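Local coordinates for glycoprotein (PDB 5MDM) that probably attaches the virus to host receptors and, as a class III fusion protein triggered by acidic pH, fuses the viral and endosomal membranes, at residues 185-190 against 202-207. Residues are numbered along the deposited sequence; the frame is centred on the assembly and turned at random.
With SO4 (sulfate ion), chain G.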
ATOM      1  N   LEU A 185       8.266 -21.507 -12.204  1.00 63.12           N
ATOM      2  CA  LEU A 185       8.901 -21.494 -10.910  1.00 52.35           C
ATOM      3  C   LEU A 185       9.526 -22.857 -10.689  1.00 56.71           C
ATOM      4  O   LEU A 185       8.874 -23.878 -10.873  1.00 68.37           O
ATOM      5  CB  LEU A 185       7.826 -21.248  -9.854  1.00 56.13           C
ATOM      6  CG  LEU A 185       8.241 -21.103  -8.400  1.00 61.69           C
ATOM      7  CD1 LEU A 185       9.087 -19.863  -8.250  1.00 77.14           C
ATOM      8  CD2 LEU A 185       7.015 -21.018  -7.521  1.00 52.51           C
ATOM      9  N   THR A 186      10.797 -22.887 -10.321  1.00 58.13           N
ATOM     10  CA  THR A 186      11.384 -24.134  -9.868  1.00 56.59           C
ATOM     11  C   THR A 186      11.042 -24.295  -8.395  1.00 67.85           C
ATOM     12  O   THR A 186      11.369 -23.432  -7.568  1.00 70.46           O
ATOM     13  CB  THR A 186      12.905 -24.159 -10.051  1.00 58.15           C
ATOM     14  OG1 THR A 186      13.214 -24.141 -11.446  1.00 60.49           O
ATOM     15  CG2 THR A 186      13.492 -25.413  -9.440  1.00 55.67           C
ATOM     16  N   VAL A 187      10.348 -25.381  -8.078  1.00 66.53           N
ATOM     17  CA  VAL A 187      10.064 -25.721  -6.693  1.00 62.63           C
ATOM     18  C   VAL A 187      10.962 -26.879  -6.300  1.00 64.42           C
ATOM     19  O   VAL A 187      11.074 -27.856  -7.029  1.00 69.26           O
ATOM     20  CB  VAL A 187       8.590 -26.092  -6.481  1.00 58.13           C
ATOM     21  CG1 VAL A 187       8.369 -26.592  -5.068  1.00 55.49           C
ATOM     22  CG2 VAL A 187       7.709 -24.891  -6.754  1.00 66.38           C
ATOM     23  N   THR A 188      11.619 -26.750  -5.155  1.00 65.99           N
ATOM     24  CA  THR A 188      12.557 -27.757  -4.685  1.00 58.68           C
ATOM     25  C   THR A 188      12.018 -28.487  -3.466  1.00 66.41           C
ATOM     26  O   THR A 188      11.514 -27.868  -2.526  1.00 79.13           O
ATOM     27  CB  THR A 188      13.894 -27.128  -4.309  1.00 59.91           C
ATOM     28  OG1 THR A 188      14.462 -26.490  -5.460  1.00 67.93           O
ATOM     29  CG2 THR A 188      14.845 -28.186  -3.793  1.00 65.36           C
ATOM     30  N   VAL A 189      12.130 -29.810  -3.495  1.00 60.94           N
ATOM     31  CA  VAL A 189      11.673 -30.656  -2.409  1.00 62.41           C
ATOM     32  C   VAL A 189      12.875 -31.139  -1.615  1.00 64.62           C
ATOM     33  O   VAL A 189      13.811 -31.689  -2.181  1.00 78.14           O
ATOM     34  CB  VAL A 189      10.928 -31.889  -2.956  1.00 72.55           C
ATOM     35  CG1 VAL A 189      10.549 -32.822  -1.832  1.00 83.85           C
ATOM     36  CG2 VAL A 189       9.693 -31.470  -3.729  1.00 77.76           C
ATOM     37  N   ALA A 190      12.853 -30.931  -0.304  1.00 67.14           N
ATOM     38  CA  ALA A 190      13.900 -31.454   0.571  1.00 68.44           C
ATOM     39  C   ALA A 190      13.330 -32.524   1.497  1.00 73.62           C
ATOM     40  O   ALA A 190      12.281 -32.338   2.114  1.00 81.63           O
ATOM     41  CB  ALA A 190      14.532 -30.338   1.378  1.00 67.61           C
ATOM     42  N   ILE A 202       8.718 -33.755   4.143  1.00 77.61           N
ATOM     43  CA  ILE A 202       9.073 -32.955   2.982  1.00 70.68           C
ATOM     44  C   ILE A 202       9.026 -31.483   3.355  1.00 75.81           C
ATOM     45  O   ILE A 202       8.134 -31.051   4.084  1.00 85.60           O
ATOM     46  CB  ILE A 202       8.086 -33.206   1.822  1.00 74.71           C
ATOM     47  CG1 ILE A 202       8.353 -34.558   1.171  1.00 80.47           C
ATOM     48  CG2 ILE A 202       8.176 -32.116   0.770  1.00 69.70           C
ATOM     49  CD1 ILE A 202       7.373 -34.901   0.070  1.00 81.01           C
ATOM     50  N   VAL A 203      10.002 -30.721   2.868  1.00 71.63           N
ATOM     51  CA  VAL A 203       9.980 -29.271   2.976  1.00 71.80           C
ATOM     52  C   VAL A 203      10.136 -28.653   1.589  1.00 73.53           C
ATOM     53  O   VAL A 203      11.057 -29.004   0.854  1.00 76.16           O
ATOM     54  CB  VAL A 203      11.092 -28.760   3.903  1.00 62.22           C
ATOM     55  CG1 VAL A 203      11.299 -27.270   3.716  1.00 61.30           C
ATOM     56  CG2 VAL A 203      10.743 -29.069   5.328  1.00 65.08           C
ATOM     57  N   PHE A 204       9.231 -27.744   1.232  1.00 64.58           N
ATOM     58  CA  PHE A 204       9.292 -27.064  -0.056  1.00 63.31           C
ATOM     59  C   PHE A 204      10.033 -25.727   0.005  1.00 75.17           C
ATOM     60  O   PHE A 204       9.897 -24.969   0.968  1.00 75.67           O
ATOM     61  CB  PHE A 204       7.887 -26.834  -0.610  1.00 62.18           C
ATOM     62  CG  PHE A 204       7.146 -28.092  -0.915  1.00 68.53           C
ATOM     63  CD1 PHE A 204       7.377 -28.775  -2.091  1.00 76.92           C
ATOM     64  CD2 PHE A 204       6.212 -28.591  -0.031  1.00 72.75           C
ATOM     65  CE1 PHE A 204       6.691 -29.934  -2.377  1.00 72.28           C
ATOM     66  CE2 PHE A 204       5.523 -29.748  -0.315  1.00 66.47           C
ATOM     67  CZ  PHE A 204       5.768 -30.420  -1.487  1.00 61.39           C
ATOM     68  N   LYS A 205      10.817 -25.449  -1.032  1.00 53.51           N
ATOM     69  CA  LYS A 205      11.504 -24.175  -1.172  1.00 66.35           C
ATOM     70  C   LYS A 205      11.264 -23.662  -2.581  1.00 61.40           C
ATOM     71  O   LYS A 205      11.097 -24.445  -3.512  1.00 64.31           O
ATOM     72  CB  LYS A 205      13.007 -24.344  -0.927  1.00 55.03           C
ATOM     73  CG  LYS A 205      13.329 -25.009   0.395  1.00114.59           C
ATOM     74  CD  LYS A 205      14.707 -25.642   0.397  1.00107.39           C
ATOM     75  CE  LYS A 205      14.940 -26.387   1.705  1.00108.91           C
ATOM     76  NZ  LYS A 205      16.321 -26.937   1.823  1.00109.38           N
ATOM     77  N   SER A 206      11.232 -22.347  -2.736  1.00 52.03           N
ATOM     78  CA  SER A 206      11.240 -21.744  -4.055  1.00 57.32           C
ATOM     79  C   SER A 206      11.767 -20.335  -3.894  1.00 52.04           C
ATOM     80  O   SER A 206      12.004 -19.894  -2.779  1.00 68.70           O
ATOM     81  CB  SER A 206       9.844 -21.728  -4.662  1.00 52.01           C
ATOM     82  OG  SER A 206       9.132 -20.580  -4.249  1.00 54.28           O
ATOM     83  N   LYS A 207      11.948 -19.617  -4.993  1.00 61.51           N
ATOM     84  CA  LYS A 207      12.477 -18.262  -4.897  1.00 55.37           C
ATOM     85  C   LYS A 207      11.475 -17.358  -4.188  1.00 55.90           C
ATOM     86  O   LYS A 207      11.804 -16.246  -3.776  1.00 76.00           O
ATOM     87  CB  LYS A 207      12.857 -17.711  -6.284  1.00 63.68           C
ATOM     88  CG  LYS A 207      11.700 -17.232  -7.157  1.00 52.49           C
ATOM     89  CD  LYS A 207      11.917 -17.657  -8.590  1.00 68.91           C
ATOM     90  CE  LYS A 207      11.511 -16.585  -9.586  1.00 73.85           C
ATOM     91  NZ  LYS A 207      12.700 -15.824 -10.082  1.00 74.94           N
TER
HETATM   92  S   SO4 G 501      13.593 -20.115 -10.781  1.00 69.09           S
HETATM   93  O1  SO4 G 501      12.184 -20.475 -10.914  1.00 80.52           O
HETATM   94  O2  SO4 G 501      13.945 -19.992  -9.378  1.00 62.90           O
HETATM   95  O3  SO4 G 501      14.440 -21.151 -11.364  1.00 77.16           O
HETATM   96  O4  SO4 G 501      13.800 -18.846 -11.463  1.00 70.53           O
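Leu185 reaches Lys207 and Ser206 with its two methyl branches: CD1 lies 3.6 Å from Lys207 CD, the two side chains slanting across each other, while CD2 faces the Ser206 hydroxyl. The CB bond of Leu185 runs off to one side of the partner strand, and CG anti to the backbone N (chi1 -176°) lets the methyls come nearer to it. Ser206 OG itself is hydrogen-bonded to His209 ND1. Thr186 N hydrogen-bonds O1 of a sulfate, probably from the crystallisation liquor, at 2.8 Å, and Thr186 OG1 donates a longer bond to O3. Val187 sets CG1 3.8 Å from Phe204 CD1, meeting the ring obliquely. Thr188 and Lys205 form a hydrogen-bonded antiparallel pair, Thr188 N to Lys205 O measuring 2.9 Å with an N-H...O angle of 177°. The strands form the beta hairpin 180-192/202-205, central in a four-stranded antiparallel sheet consistent with the pleckstrin-homology domain of vesiculovirus G, with segment axes at 155°; from flanking strand 36-49, Ser40 OG hydrogen-bonds Thr188 OG1 and Glu38 OE1 forms a salt bridge with Lys205 NZ. Val189, in a non-hydrogen-bonded pair with Phe204, divides its branches: CG2 lies 3.6 Å from Phe204 CE1, whereas CG1 meets Ile202 CG2 at 3.6 Å. That Ile202 methyl also sits over one ring face of Phe204, offset toward the rim. Ala190 closes the ladder through two backbone bonds with Val203, and its CB lies 3.9 Å from Lys205 NZ.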